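Local coordinates for protein glycerol-3-phosphate dehydrogenase [NAD(+)] 1 (Saccharomyces cerevisiae, PDB 4FGW) that interconverts dihydroxyacetone phosphate and sn-glycerol 3-phosphate with NAD(H), feeding the glycerol accumulation that protects yeast cells against hyperosmotic stress, at residues L273-R278 / D359-E364; L250-V255 / A267-G272; K152-G157 / C241-N246; A236-C241 / E289-Q294. One frame throughout, in Å; residues are numbered along the deposited sequence.

Interaction 1 (L273-R278 / D359-E364); sequences LGEIIR and DFPLFE
Glu275 reaches from helix 261-283 to the first turn of helix 361-371 and grips it with both carboxylate oxygens. Its CG stands anti to the carbonyl carbon (chi1 -77°), and the extended chain beyond carries the carboxylate across. OE1 accepts the backbone N-H of Leu362, with N to OE1 2.8 Å at a fairly straight 163°. OE2 accepts that of Phe363, with N to OE2 3.0 Å. Both oxygens use their syn lone pairs. The acid thus takes up two N-H groups of the first turn, with Phe360 at the N-cap position, and the helix start should help to stabilise its negative charge. Arg278 NH1 donates to Asp359 O at 2.8 Å, more bent at 131°, with that oxygen out of the guanidinium plane.

The two phenylalanine rings pack around the glutamate. Glu275 CB makes a CH-pi contact over the Phe363 face, 4.0 Å from CB to the ring centroid. OE2 sits above the same face, offset toward the rim. Phe360 CE2 meets Glu275 O at the ring edge. Ile276 CG1 and Phe363 CZ form an apolar pair.

The contact fastens the start of helix 361-371 to helix 261-283 within the helical C-terminal domain. Phe363 also packs on helices 235-257 and 340-354.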
loop_
_atom_site.group_PDB
_atom_site.type_symbol
_atom_site.label_atom_id
_atom_site.label_comp_id
_atom_site.label_asym_id
_atom_site.label_seq_id
_atom_site.Cartn_x
_atom_site.Cartn_y
_atom_site.Cartn_z
ATOM N N LEU A 273 1.763 -1.990 -7.957
ATOM C CA LEU A 273 2.286 -0.628 -7.773
ATOM C C LEU A 273 3.522 -0.400 -8.651
ATOM O O LEU A 273 3.598 0.627 -9.321
ATOM C CB LEU A 273 2.594 -0.308 -6.290
ATOM C CG LEU A 273 3.032 1.142 -5.969
ATOM C CD1 LEU A 273 1.923 2.166 -6.277
ATOM C CD2 LEU A 273 3.499 1.261 -4.541
ATOM N N GLY A 274 4.434 -1.378 -8.681
ATOM C CA GLY A 274 5.642 -1.326 -9.502
ATOM C C GLY A 274 5.324 -1.218 -10.980
ATOM O O GLY A 274 5.970 -0.454 -11.698
ATOM N N GLU A 275 4.282 -1.944 -11.434
ATOM C CA GLU A 275 3.841 -1.932 -12.828
ATOM C C GLU A 275 3.140 -0.637 -13.227
ATOM O O GLU A 275 3.291 -0.201 -14.357
ATOM C CB GLU A 275 3.041 -3.186 -13.180
ATOM C CG GLU A 275 3.958 -4.379 -13.376
ATOM C CD GLU A 275 3.342 -5.655 -13.896
ATOM O OE1 GLU A 275 3.944 -6.728 -13.665
ATOM O OE2 GLU A 275 2.275 -5.589 -14.549
ATOM N N ILE A 276 2.433 0.006 -12.281
ATOM C CA ILE A 276 1.774 1.306 -12.467
ATOM C C ILE A 276 2.864 2.386 -12.631
ATOM O O ILE A 276 2.768 3.208 -13.537
ATOM C CB ILE A 276 0.773 1.613 -11.310
ATOM C CG1 ILE A 276 -0.401 0.586 -11.313
ATOM C CG2 ILE A 276 0.241 3.058 -11.404
ATOM C CD1 ILE A 276 -1.373 0.624 -10.086
ATOM N N ILE A 277 3.916 2.349 -11.784
ATOM C CA ILE A 277 5.051 3.283 -11.861
ATOM C C ILE A 277 5.747 3.146 -13.216
ATOM O O ILE A 277 5.968 4.149 -13.901
ATOM C CB ILE A 277 6.044 3.076 -10.670
ATOM C CG1 ILE A 277 5.376 3.428 -9.325
ATOM C CG2 ILE A 277 7.353 3.859 -10.877
ATOM C CD1 ILE A 277 5.973 2.774 -8.090
ATOM N N ARG A 278 6.069 1.896 -13.596
ATOM C CA ARG A 278 6.752 1.534 -14.833
ATOM C C ARG A 278 5.958 2.004 -16.051
ATOM O O ARG A 278 6.557 2.554 -16.971
ATOM C CB ARG A 278 6.996 0.017 -14.870
ATOM C CG ARG A 278 7.894 -0.468 -16.010
ATOM C CD ARG A 278 8.104 -1.973 -15.963
ATOM N NE ARG A 278 8.702 -2.400 -14.695
ATOM C CZ ARG A 278 8.326 -3.475 -14.008
ATOM N NH1 ARG A 278 7.361 -4.263 -14.468
ATOM N NH2 ARG A 278 8.918 -3.778 -12.862
ATOM N N ASP A 359 7.375 -6.472 -20.377
ATOM C CA ASP A 359 7.683 -5.523 -19.301
ATOM C C ASP A 359 6.635 -5.485 -18.200
ATOM O O ASP A 359 6.937 -5.015 -17.102
ATOM C CB ASP A 359 7.879 -4.100 -19.859
ATOM C CG ASP A 359 8.962 -3.944 -20.907
ATOM O OD1 ASP A 359 9.978 -4.669 -20.828
ATOM O OD2 ASP A 359 8.817 -3.066 -21.779
ATOM N N PHE A 360 5.399 -5.946 -18.486
ATOM C CA PHE A 360 4.314 -5.915 -17.502
ATOM C C PHE A 360 3.697 -7.313 -17.270
ATOM O O PHE A 360 2.535 -7.528 -17.627
ATOM C CB PHE A 360 3.269 -4.840 -17.890
ATOM C CG PHE A 360 3.866 -3.463 -18.094
ATOM C CD1 PHE A 360 4.363 -3.077 -19.336
ATOM C CD2 PHE A 360 3.954 -2.565 -17.041
ATOM C CE1 PHE A 360 4.940 -1.818 -19.517
ATOM C CE2 PHE A 360 4.521 -1.303 -17.227
ATOM C CZ PHE A 360 5.013 -0.939 -18.462
ATOM N N PRO A 361 4.448 -8.273 -16.660
ATOM C CA PRO A 361 3.892 -9.625 -16.459
ATOM C C PRO A 361 2.587 -9.736 -15.673
ATOM O O PRO A 361 1.781 -10.594 -16.025
ATOM C CB PRO A 361 5.044 -10.410 -15.820
ATOM C CG PRO A 361 5.957 -9.389 -15.279
ATOM C CD PRO A 361 5.846 -8.206 -16.185
ATOM N N LEU A 362 2.352 -8.876 -14.650
ATOM C CA LEU A 362 1.099 -8.908 -13.879
ATOM C C LEU A 362 -0.096 -8.456 -14.714
ATOM O O LEU A 362 -1.122 -9.142 -14.713
ATOM C CB LEU A 362 1.184 -8.142 -12.552
ATOM C CG LEU A 362 -0.110 -8.085 -11.711
ATOM C CD1 LEU A 362 -0.502 -9.474 -11.178
ATOM C CD2 LEU A 362 0.017 -7.098 -10.593
ATOM N N PHE A 363 0.050 -7.332 -15.454
ATOM C CA PHE A 363 -0.984 -6.818 -16.363
ATOM C C PHE A 363 -1.304 -7.878 -17.418
ATOM O O PHE A 363 -2.480 -8.116 -17.702
ATOM C CB PHE A 363 -0.550 -5.491 -17.031
ATOM C CG PHE A 363 -0.434 -4.260 -16.151
ATOM C CD1 PHE A 363 0.154 -3.094 -16.630
ATOM C CD2 PHE A 363 -0.909 -4.267 -14.841
ATOM C CE1 PHE A 363 0.268 -1.959 -15.815
ATOM C CE2 PHE A 363 -0.795 -3.130 -14.030
ATOM C CZ PHE A 363 -0.214 -1.984 -14.526
ATOM N N GLU A 364 -0.260 -8.555 -17.946
ATOM C CA GLU A 364 -0.408 -9.622 -18.938
ATOM C C GLU A 364 -1.106 -10.844 -18.342
ATOM O O GLU A 364 -2.011 -11.380 -18.975
ATOM C CB GLU A 364 0.944 -10.010 -19.559
ATOM C CG GLU A 364 0.801 -10.946 -20.754
ATOM C CD GLU A 364 2.050 -11.665 -21.229
ATOM O OE1 GLU A 364 3.146 -11.414 -20.677
ATOM O OE2 GLU A 364 1.932 -12.470 -22.181
#

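Interaction 2 (L250-V255 / A267-G272); sequences LGCGFV and AIQRVG
Ile268 meets three residues of the facing helix with its two branches. CG2 packs against Gly251 and Cys252, 3.7 Å from Cys252 SG. Ile268 CD1 meets Val255 tip to tip, 3.4 Å from Val255 CG2. The branches are divided by the first torsion of Ile268: CG2 stands anti to the backbone N, while CG1 lies beside it (chi1 -77°). Cys252 SG touches both Ile268 and Gln269, with Gln269 CG 3.6 Å away. Gly251 presents bare backbone to Ile268 CG2, and this lets the methyl lie close to the main chain.

The two helices run antiparallel, at 159° between their directions, and their axes come within 9.2 Å. Cys252 and Ile268 have the closest CA atoms, 6.0 Å apart. Helix 235-257 and helix 261-283 follow one another in the chain, so the pair forms an alpha-helical hairpin in the C-terminal domain.

Further layers enclose the hairpin. Cys252 and Gln269 both pack on Cys306 of helix 296-307. Val255 rests on Trp260 in the connecting turn. Trp193 of the second subunit packs on Ile268, and Arg270 forms a salt bridge with Glu195 of that subunit.

No hydrogen bond joins the two segments. Methyl groups, the cysteine sulfur and the aliphatic part of Gln269 make the contact, while Arg270 carries polar bonds to the other subunit. The hairpin therefore depends here on apolar side-chain packing, and its dimer-facing side adds specific polar links.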
loop_
_atom_site.group_PDB
_atom_site.type_symbol
_atom_site.label_atom_id
_atom_site.label_comp_id
_atom_site.label_asym_id
_atom_site.label_seq_id
_atom_site.Cartn_x
_atom_site.Cartn_y
_atom_site.Cartn_z
ATOM N N LEU A 250 -7.973 -7.125 -9.716
ATOM C CA LEU A 250 -8.378 -8.420 -10.265
ATOM C C LEU A 250 -7.401 -9.512 -9.823
ATOM O O LEU A 250 -7.841 -10.553 -9.340
ATOM C CB LEU A 250 -8.529 -8.388 -11.795
ATOM C CG LEU A 250 -9.714 -7.588 -12.373
ATOM C CD1 LEU A 250 -9.561 -7.401 -13.861
ATOM C CD2 LEU A 250 -11.052 -8.281 -12.099
ATOM N N GLY A 251 -6.095 -9.228 -9.916
ATOM C CA GLY A 251 -5.027 -10.123 -9.479
ATOM C C GLY A 251 -5.106 -10.450 -8.001
ATOM O O GLY A 251 -4.806 -11.582 -7.613
ATOM N N CYS A 252 -5.548 -9.471 -7.165
ATOM C CA CYS A 252 -5.743 -9.632 -5.710
ATOM C C CYS A 252 -6.914 -10.559 -5.413
ATOM O O CYS A 252 -6.807 -11.415 -4.532
ATOM C CB CYS A 252 -5.931 -8.283 -5.024
ATOM S SG CYS A 252 -4.472 -7.226 -5.064
ATOM N N GLY A 253 -8.019 -10.351 -6.130
ATOM C CA GLY A 253 -9.232 -11.153 -6.011
ATOM C C GLY A 253 -8.983 -12.607 -6.342
ATOM O O GLY A 253 -9.403 -13.492 -5.588
ATOM N N PHE A 254 -8.238 -12.858 -7.450
ATOM C CA PHE A 254 -7.858 -14.204 -7.886
ATOM C C PHE A 254 -7.123 -14.913 -6.762
ATOM O O PHE A 254 -7.490 -16.019 -6.366
ATOM C CB PHE A 254 -6.947 -14.148 -9.132
ATOM C CG PHE A 254 -7.548 -13.574 -10.394
ATOM C CD1 PHE A 254 -6.744 -12.962 -11.348
ATOM C CD2 PHE A 254 -8.914 -13.656 -10.636
ATOM C CE1 PHE A 254 -7.299 -12.427 -12.514
ATOM C CE2 PHE A 254 -9.466 -13.122 -11.797
ATOM C CZ PHE A 254 -8.656 -12.512 -12.731
ATOM N N VAL A 255 -6.125 -14.232 -6.215
ATOM C CA VAL A 255 -5.261 -14.708 -5.152
ATOM C C VAL A 255 -5.995 -14.937 -3.803
ATOM O O VAL A 255 -5.720 -15.931 -3.126
ATOM C CB VAL A 255 -4.021 -13.790 -5.126
ATOM C CG1 VAL A 255 -3.786 -13.118 -3.781
ATOM C CG2 VAL A 255 -2.794 -14.514 -5.637
ATOM N N ALA A 267 1.374 -8.910 -1.845
ATOM C CA ALA A 267 2.415 -9.172 -2.844
ATOM C C ALA A 267 1.982 -8.693 -4.237
ATOM O O ALA A 267 2.783 -8.051 -4.915
ATOM C CB ALA A 267 2.765 -10.654 -2.874
ATOM N N ILE A 268 0.710 -8.955 -4.640
ATOM C CA ILE A 268 0.153 -8.496 -5.927
ATOM C C ILE A 268 0.036 -6.982 -5.956
ATOM O O ILE A 268 0.310 -6.379 -6.995
ATOM C CB ILE A 268 -1.148 -9.257 -6.375
ATOM C CG1 ILE A 268 -0.774 -10.628 -6.943
ATOM C CG2 ILE A 268 -1.955 -8.498 -7.450
ATOM C CD1 ILE A 268 -1.035 -11.639 -6.097
ATOM N N GLN A 269 -0.327 -6.368 -4.812
ATOM C CA GLN A 269 -0.401 -4.912 -4.678
ATOM C C GLN A 269 0.978 -4.286 -4.855
ATOM O O GLN A 269 1.101 -3.272 -5.542
ATOM C CB GLN A 269 -1.019 -4.513 -3.337
ATOM C CG GLN A 269 -2.527 -4.705 -3.333
ATOM C CD GLN A 269 -3.159 -4.534 -1.982
ATOM O OE1 GLN A 269 -3.598 -5.498 -1.360
ATOM N NE2 GLN A 269 -3.272 -3.303 -1.528
ATOM N N ARG A 270 2.022 -4.926 -4.302
ATOM C CA ARG A 270 3.407 -4.468 -4.424
ATOM C C ARG A 270 3.874 -4.567 -5.877
ATOM O O ARG A 270 4.451 -3.610 -6.403
ATOM C CB ARG A 270 4.326 -5.286 -3.508
ATOM C CG ARG A 270 5.780 -4.838 -3.549
ATOM C CD ARG A 270 6.709 -5.916 -3.057
ATOM N NE ARG A 270 6.788 -7.080 -3.942
ATOM C CZ ARG A 270 7.607 -7.183 -4.983
ATOM N NH1 ARG A 270 8.399 -6.174 -5.317
ATOM N NH2 ARG A 270 7.630 -8.290 -5.707
ATOM N N VAL A 271 3.615 -5.721 -6.521
ATOM C CA VAL A 271 3.983 -5.962 -7.912
ATOM C C VAL A 271 3.205 -4.985 -8.809
ATOM O O VAL A 271 3.798 -4.362 -9.693
ATOM C CB VAL A 271 3.822 -7.463 -8.306
ATOM C CG1 VAL A 271 3.935 -7.673 -9.817
ATOM C CG2 VAL A 271 4.838 -8.336 -7.575
ATOM N N GLY A 272 1.912 -4.836 -8.528
ATOM C CA GLY A 272 0.999 -3.937 -9.227
ATOM C C GLY A 272 1.426 -2.489 -9.168
ATOM O O GLY A 272 1.514 -1.842 -10.213
#

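Interaction 3 (K152-G157 / C241-N246); sequences KGFEVG and CGALKN
Gly153 and Ala243 bring the two backbones to 4.3 Å between their CA atoms, where a loop from the Rossmann-type N-terminal domain meets helix 235-257 of the C-terminal domain. Gly153 has a positive phi, a conformation suited to glycine. Its CA lies 4.0 Å from Gly242 C, with no side chain between the two glycines. Helix 235-257 is kinked here: Ala243 N and Asn246 N lack the usual bond to the turn before, and Asn246 N makes a weak one to Ala243 O instead.

The Phe154 ring provides the apolar part. Its CD2 lies 3.7 Å from Ala243 CB, which approaches obliquely. Leu244 CG is near the ring plane at the edge, 4.3 Å from Phe154 CE2. Val161 of strand 160-162 also touches this phenylalanine.

The lysines bring two presumed functional groups together. By similarity, Lys152 binds substrate and Lys245 is the proton acceptor. Their side chains cross at about a right angle, with the two CE atoms 4.1 Å apart. The amines are held by separate partners: Lys152 NZ by Asp301 and the Gly181 carbonyl, Lys245 NZ by Thr305 as well as Asn246. With one lysine from each domain, the pair is consistent with an active site at the domain boundary. Lys245 bends at its last torsion (chi4 72°), and its NZ donates to Asn246 OD1 over 2.9 Å, tilted 16° from the carbonyl plane.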
loop_
_atom_site.group_PDB
_atom_site.type_symbol
_atom_site.label_atom_id
_atom_site.label_comp_id
_atom_site.label_asym_id
_atom_site.label_seq_id
_atom_site.Cartn_x
_atom_site.Cartn_y
_atom_site.Cartn_z
ATOM N N LYS A 152 -11.980 9.880 -13.443
ATOM C CA LYS A 152 -10.950 8.945 -13.091
ATOM C C LYS A 152 -10.446 8.141 -14.250
ATOM O O LYS A 152 -11.186 7.752 -15.106
ATOM C CB LYS A 152 -11.451 7.996 -12.034
ATOM C CG LYS A 152 -11.150 8.438 -10.661
ATOM C CD LYS A 152 -11.429 7.337 -9.706
ATOM C CE LYS A 152 -10.305 7.090 -8.772
ATOM N NZ LYS A 152 -10.699 7.441 -7.425
ATOM N N GLY A 153 -9.164 7.867 -14.228
ATOM C CA GLY A 153 -8.519 7.085 -15.267
ATOM C C GLY A 153 -8.035 7.911 -16.440
ATOM O O GLY A 153 -7.885 9.133 -16.344
ATOM N N PHE A 154 -7.762 7.219 -17.547
ATOM C CA PHE A 154 -7.272 7.791 -18.794
ATOM C C PHE A 154 -7.705 6.888 -19.960
ATOM O O PHE A 154 -8.219 5.792 -19.729
ATOM C CB PHE A 154 -5.732 7.958 -18.743
ATOM C CG PHE A 154 -4.929 6.677 -18.818
ATOM C CD1 PHE A 154 -4.172 6.378 -19.941
ATOM C CD2 PHE A 154 -4.921 5.776 -17.757
ATOM C CE1 PHE A 154 -3.430 5.197 -20.009
ATOM C CE2 PHE A 154 -4.185 4.589 -17.831
ATOM C CZ PHE A 154 -3.455 4.303 -18.960
ATOM N N GLU A 155 -7.499 7.347 -21.196
ATOM C CA GLU A 155 -7.842 6.592 -22.398
ATOM C C GLU A 155 -6.636 5.745 -22.801
ATOM O O GLU A 155 -5.518 6.259 -22.894
ATOM C CB GLU A 155 -8.265 7.544 -23.528
ATOM C CG GLU A 155 -9.270 6.951 -24.494
ATOM C CD GLU A 155 -10.045 7.946 -25.341
ATOM O OE1 GLU A 155 -11.041 7.513 -25.962
ATOM O OE2 GLU A 155 -9.669 9.142 -25.398
ATOM N N VAL A 156 -6.864 4.434 -22.975
ATOM C CA VAL A 156 -5.850 3.440 -23.346
ATOM C C VAL A 156 -6.451 2.406 -24.310
ATOM O O VAL A 156 -7.588 1.975 -24.126
ATOM C CB VAL A 156 -5.137 2.808 -22.102
ATOM C CG1 VAL A 156 -6.122 2.153 -21.131
ATOM C CG2 VAL A 156 -4.021 1.839 -22.497
ATOM N N GLY A 157 -5.691 2.062 -25.344
ATOM C CA GLY A 157 -6.073 1.089 -26.356
ATOM C C GLY A 157 -4.958 0.858 -27.349
ATOM O O GLY A 157 -3.873 1.427 -27.197
ATOM N N CYS A 241 -3.103 5.800 -12.441
ATOM C CA CYS A 241 -3.426 5.031 -11.238
ATOM C C CYS A 241 -4.913 4.673 -11.195
ATOM O O CYS A 241 -5.237 3.521 -10.939
ATOM C CB CYS A 241 -3.019 5.803 -9.988
ATOM S SG CYS A 241 -1.236 6.038 -9.791
ATOM N N GLY A 242 -5.784 5.656 -11.470
ATOM C CA GLY A 242 -7.242 5.529 -11.479
ATOM C C GLY A 242 -7.815 4.460 -12.392
ATOM O O GLY A 242 -8.922 3.962 -12.150
ATOM N N ALA A 243 -7.072 4.102 -13.453
ATOM C CA ALA A 243 -7.446 3.058 -14.389
ATOM C C ALA A 243 -6.744 1.746 -14.038
ATOM O O ALA A 243 -7.425 0.740 -13.854
ATOM C CB ALA A 243 -7.108 3.479 -15.814
ATOM N N LEU A 244 -5.392 1.764 -13.919
ATOM C CA LEU A 244 -4.529 0.596 -13.672
ATOM C C LEU A 244 -4.754 -0.187 -12.381
ATOM O O LEU A 244 -4.558 -1.406 -12.376
ATOM C CB LEU A 244 -3.042 0.922 -13.897
ATOM C CG LEU A 244 -2.655 1.463 -15.285
ATOM C CD1 LEU A 244 -1.165 1.601 -15.420
ATOM C CD2 LEU A 244 -3.199 0.591 -16.408
ATOM N N LYS A 245 -5.216 0.497 -11.311
ATOM C CA LYS A 245 -5.510 -0.106 -10.002
ATOM C C LYS A 245 -6.525 -1.248 -10.112
ATOM O O LYS A 245 -6.441 -2.217 -9.356
ATOM C CB LYS A 245 -5.986 0.957 -8.975
ATOM C CG LYS A 245 -7.327 1.611 -9.331
ATOM C CD LYS A 245 -7.756 2.690 -8.362
ATOM C CE LYS A 245 -9.139 3.196 -8.699
ATOM N NZ LYS A 245 -10.177 2.191 -8.364
ATOM N N ASN A 246 -7.468 -1.139 -11.062
ATOM C CA ASN A 246 -8.515 -2.142 -11.257
ATOM C C ASN A 246 -8.013 -3.429 -11.886
ATOM O O ASN A 246 -8.579 -4.487 -11.622
ATOM C CB ASN A 246 -9.710 -1.553 -11.985
ATOM C CG ASN A 246 -10.261 -0.317 -11.322
ATOM O OD1 ASN A 246 -10.141 -0.116 -10.110
ATOM N ND2 ASN A 246 -10.822 0.565 -12.111
#

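Interaction 4 (A236-C241 / E289-Q294); sequences AGISIC and EETYYQ
Tyr292 has CG anti to its carbonyl carbon (chi1 -56°), and its ring extends across to Gly237, Ile240 and Cys241. Ile240 meets it from a conformation in which CG1 sits between the backbone N and the carbonyl carbon (chi1 73°).

The phenol end of Tyr292 lies against bare main chain: OH is 3.4 Å from Gly237 CA. The hydroxyl also hydrogen-bonds to Ser287 OG, just before its own helix. Ile240 crosses the tyrosine at about a right angle, with CG1 at the ring edge and in its plane. CD1 of Ile240 is 3.7 Å from Tyr292 CE1. Cys241 makes an oblique sulfur-aromatic contact, its SG 4.5 Å from the Tyr292 ring centroid.

On the other flank, Thr291 turns its methyl inward: CG2 lies 3.8 Å from Ile238 CG2 and also packs on Gly237. Thr291 OG1 hydrogen-bonds to Asp234 OD2. Asp234 also accepts the Gly237 N-H through OD1, so one carboxylate ties both helices together near the start of helix 235-257.

The helix axes approach to 8.9 Å and cross at -49°. Beyond the pair, Tyr293 stacks on Tyr293 of the second subunit, and Ile238 packs on strand 175-180. Gly237 lets the tyrosine and threonine of helix 289-294 pack against the backbone of helix 235-257, in the helical C-terminal domain beside the Rossmann-type sheet and next to the dimer interface.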
loop_
_atom_site.group_PDB
_atom_site.type_symbol
_atom_site.label_atom_id
_atom_site.label_comp_id
_atom_site.label_asym_id
_atom_site.label_seq_id
_atom_site.Cartn_x
_atom_site.Cartn_y
_atom_site.Cartn_z
ATOM N N ALA A 236 -0.365 13.473 -15.126
ATOM C CA ALA A 236 -0.255 12.141 -15.728
ATOM C C ALA A 236 -0.278 11.002 -14.678
ATOM O O ALA A 236 -1.077 10.074 -14.824
ATOM C CB ALA A 236 0.997 12.060 -16.582
ATOM N N GLY A 237 0.555 11.114 -13.631
ATOM C CA GLY A 237 0.675 10.137 -12.546
ATOM C C GLY A 237 -0.629 9.820 -11.844
ATOM O O GLY A 237 -1.020 8.651 -11.767
ATOM N N ILE A 238 -1.335 10.839 -11.404
ATOM C CA ILE A 238 -2.595 10.619 -10.732
ATOM C C ILE A 238 -3.695 10.022 -11.602
ATOM O O ILE A 238 -4.536 9.309 -11.109
ATOM C CB ILE A 238 -3.020 11.863 -9.961
ATOM C CG1 ILE A 238 -4.126 12.641 -10.639
ATOM C CG2 ILE A 238 -1.878 12.759 -9.851
ATOM C CD1 ILE A 238 -4.631 13.752 -9.793
ATOM N N SER A 239 -3.631 10.278 -12.899
ATOM C CA SER A 239 -4.560 9.741 -13.901
ATOM C C SER A 239 -4.412 8.264 -14.242
ATOM O O SER A 239 -5.423 7.570 -14.360
ATOM C CB SER A 239 -4.506 10.575 -15.175
ATOM O OG SER A 239 -4.651 11.953 -14.879
ATOM N N ILE A 240 -3.178 7.790 -14.443
ATOM C CA ILE A 240 -2.949 6.393 -14.811
ATOM C C ILE A 240 -3.302 5.393 -13.712
ATOM O O ILE A 240 -3.799 4.307 -14.013
ATOM C CB ILE A 240 -1.606 6.133 -15.542
ATOM C CG1 ILE A 240 -0.413 6.218 -14.604
ATOM C CG2 ILE A 240 -1.432 7.034 -16.789
ATOM C CD1 ILE A 240 0.345 5.006 -14.632
ATOM N N CYS A 241 -3.103 5.800 -12.441
ATOM C CA CYS A 241 -3.426 5.031 -11.238
ATOM C C CYS A 241 -4.913 4.673 -11.195
ATOM O O CYS A 241 -5.237 3.521 -10.939
ATOM C CB CYS A 241 -3.019 5.803 -9.988
ATOM S SG CYS A 241 -1.236 6.038 -9.791
ATOM N N GLU A 289 7.951 9.380 -9.945
ATOM C CA GLU A 289 7.774 8.129 -9.186
ATOM C C GLU A 289 7.057 8.415 -7.873
ATOM O O GLU A 289 6.208 7.632 -7.457
ATOM C CB GLU A 289 9.133 7.489 -8.865
ATOM C CG GLU A 289 9.677 6.605 -9.963
ATOM C CD GLU A 289 10.840 5.703 -9.593
ATOM O OE1 GLU A 289 10.664 4.826 -8.714
ATOM O OE2 GLU A 289 11.905 5.827 -10.239
ATOM N N GLU A 290 7.398 9.563 -7.247
ATOM C CA GLU A 290 6.898 10.102 -5.986
ATOM C C GLU A 290 5.388 10.114 -5.905
ATOM O O GLU A 290 4.834 9.697 -4.896
ATOM C CB GLU A 290 7.463 11.517 -5.746
ATOM C CG GLU A 290 8.920 11.538 -5.300
ATOM C CD GLU A 290 9.982 11.416 -6.381
ATOM O OE1 GLU A 290 11.180 11.488 -6.025
ATOM O OE2 GLU A 290 9.630 11.259 -7.575
ATOM N N THR A 291 4.725 10.545 -6.984
ATOM C CA THR A 291 3.270 10.631 -7.124
ATOM C C THR A 291 2.585 9.308 -6.779
ATOM O O THR A 291 1.593 9.299 -6.049
ATOM C CB THR A 291 2.941 11.091 -8.567
ATOM O OG1 THR A 291 3.650 12.301 -8.836
ATOM C CG2 THR A 291 1.461 11.291 -8.807
ATOM N N TYR A 292 3.129 8.201 -7.299
ATOM C CA TYR A 292 2.587 6.856 -7.135
ATOM C C TYR A 292 2.608 6.318 -5.701
ATOM O O TYR A 292 1.646 5.673 -5.293
ATOM C CB TYR A 292 3.263 5.891 -8.114
ATOM C CG TYR A 292 3.148 6.340 -9.553
ATOM C CD1 TYR A 292 2.034 6.017 -10.316
ATOM C CD2 TYR A 292 4.149 7.102 -10.150
ATOM C CE1 TYR A 292 1.905 6.454 -11.631
ATOM C CE2 TYR A 292 4.036 7.538 -11.470
ATOM C CZ TYR A 292 2.911 7.210 -12.206
ATOM O OH TYR A 292 2.781 7.631 -13.504
ATOM N N TYR A 293 3.676 6.592 -4.936
ATOM C CA TYR A 293 3.775 6.112 -3.555
ATOM C C TYR A 293 3.502 7.158 -2.470
ATOM O O TYR A 293 3.258 6.774 -1.333
ATOM C CB TYR A 293 5.094 5.354 -3.313
ATOM C CG TYR A 293 6.340 6.212 -3.365
ATOM C CD1 TYR A 293 7.028 6.404 -4.557
ATOM C CD2 TYR A 293 6.866 6.787 -2.208
ATOM C CE1 TYR A 293 8.190 7.171 -4.605
ATOM C CE2 TYR A 293 8.020 7.569 -2.248
ATOM C CZ TYR A 293 8.684 7.750 -3.447
ATOM O OH TYR A 293 9.825 8.511 -3.492
ATOM N N GLN A 294 3.536 8.465 -2.807
ATOM C CA GLN A 294 3.296 9.550 -1.840
ATOM C C GLN A 294 1.865 10.059 -1.823
ATOM O O GLN A 294 1.455 10.643 -0.820
ATOM C CB GLN A 294 4.205 10.757 -2.119
ATOM C CG GLN A 294 5.697 10.510 -1.935
ATOM C CD GLN A 294 6.544 11.753 -2.095
ATOM O OE1 GLN A 294 7.690 11.793 -1.652
ATOM N NE2 GLN A 294 6.026 12.793 -2.739
#

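All four contacts are largely buried, but interaction 1 has an exposed margin at Arg278. Interactions 2, 3 and 4 share helix 235-257, and interactions 1 and 2 share helix 261-283. Cys241 belongs to both interactions 3 and 4. Ile276 links three sites: besides its place in interaction 1, it packs on Cys241 and Leu244 of interaction 3 and on Tyr292 of interaction 4. Leu362 carries interaction 1 onto Ile268 and Gly272 of interaction 2. The chemistry of the four contacts differs. Interaction 1 combines hydrogen bonds with aromatic packing, whereas no hydrogen bond crosses the other three. Interaction 3 alone joins the two domains and holds the presumed catalytic lysine. Interactions 1, 2 and 4 also border the second subunit.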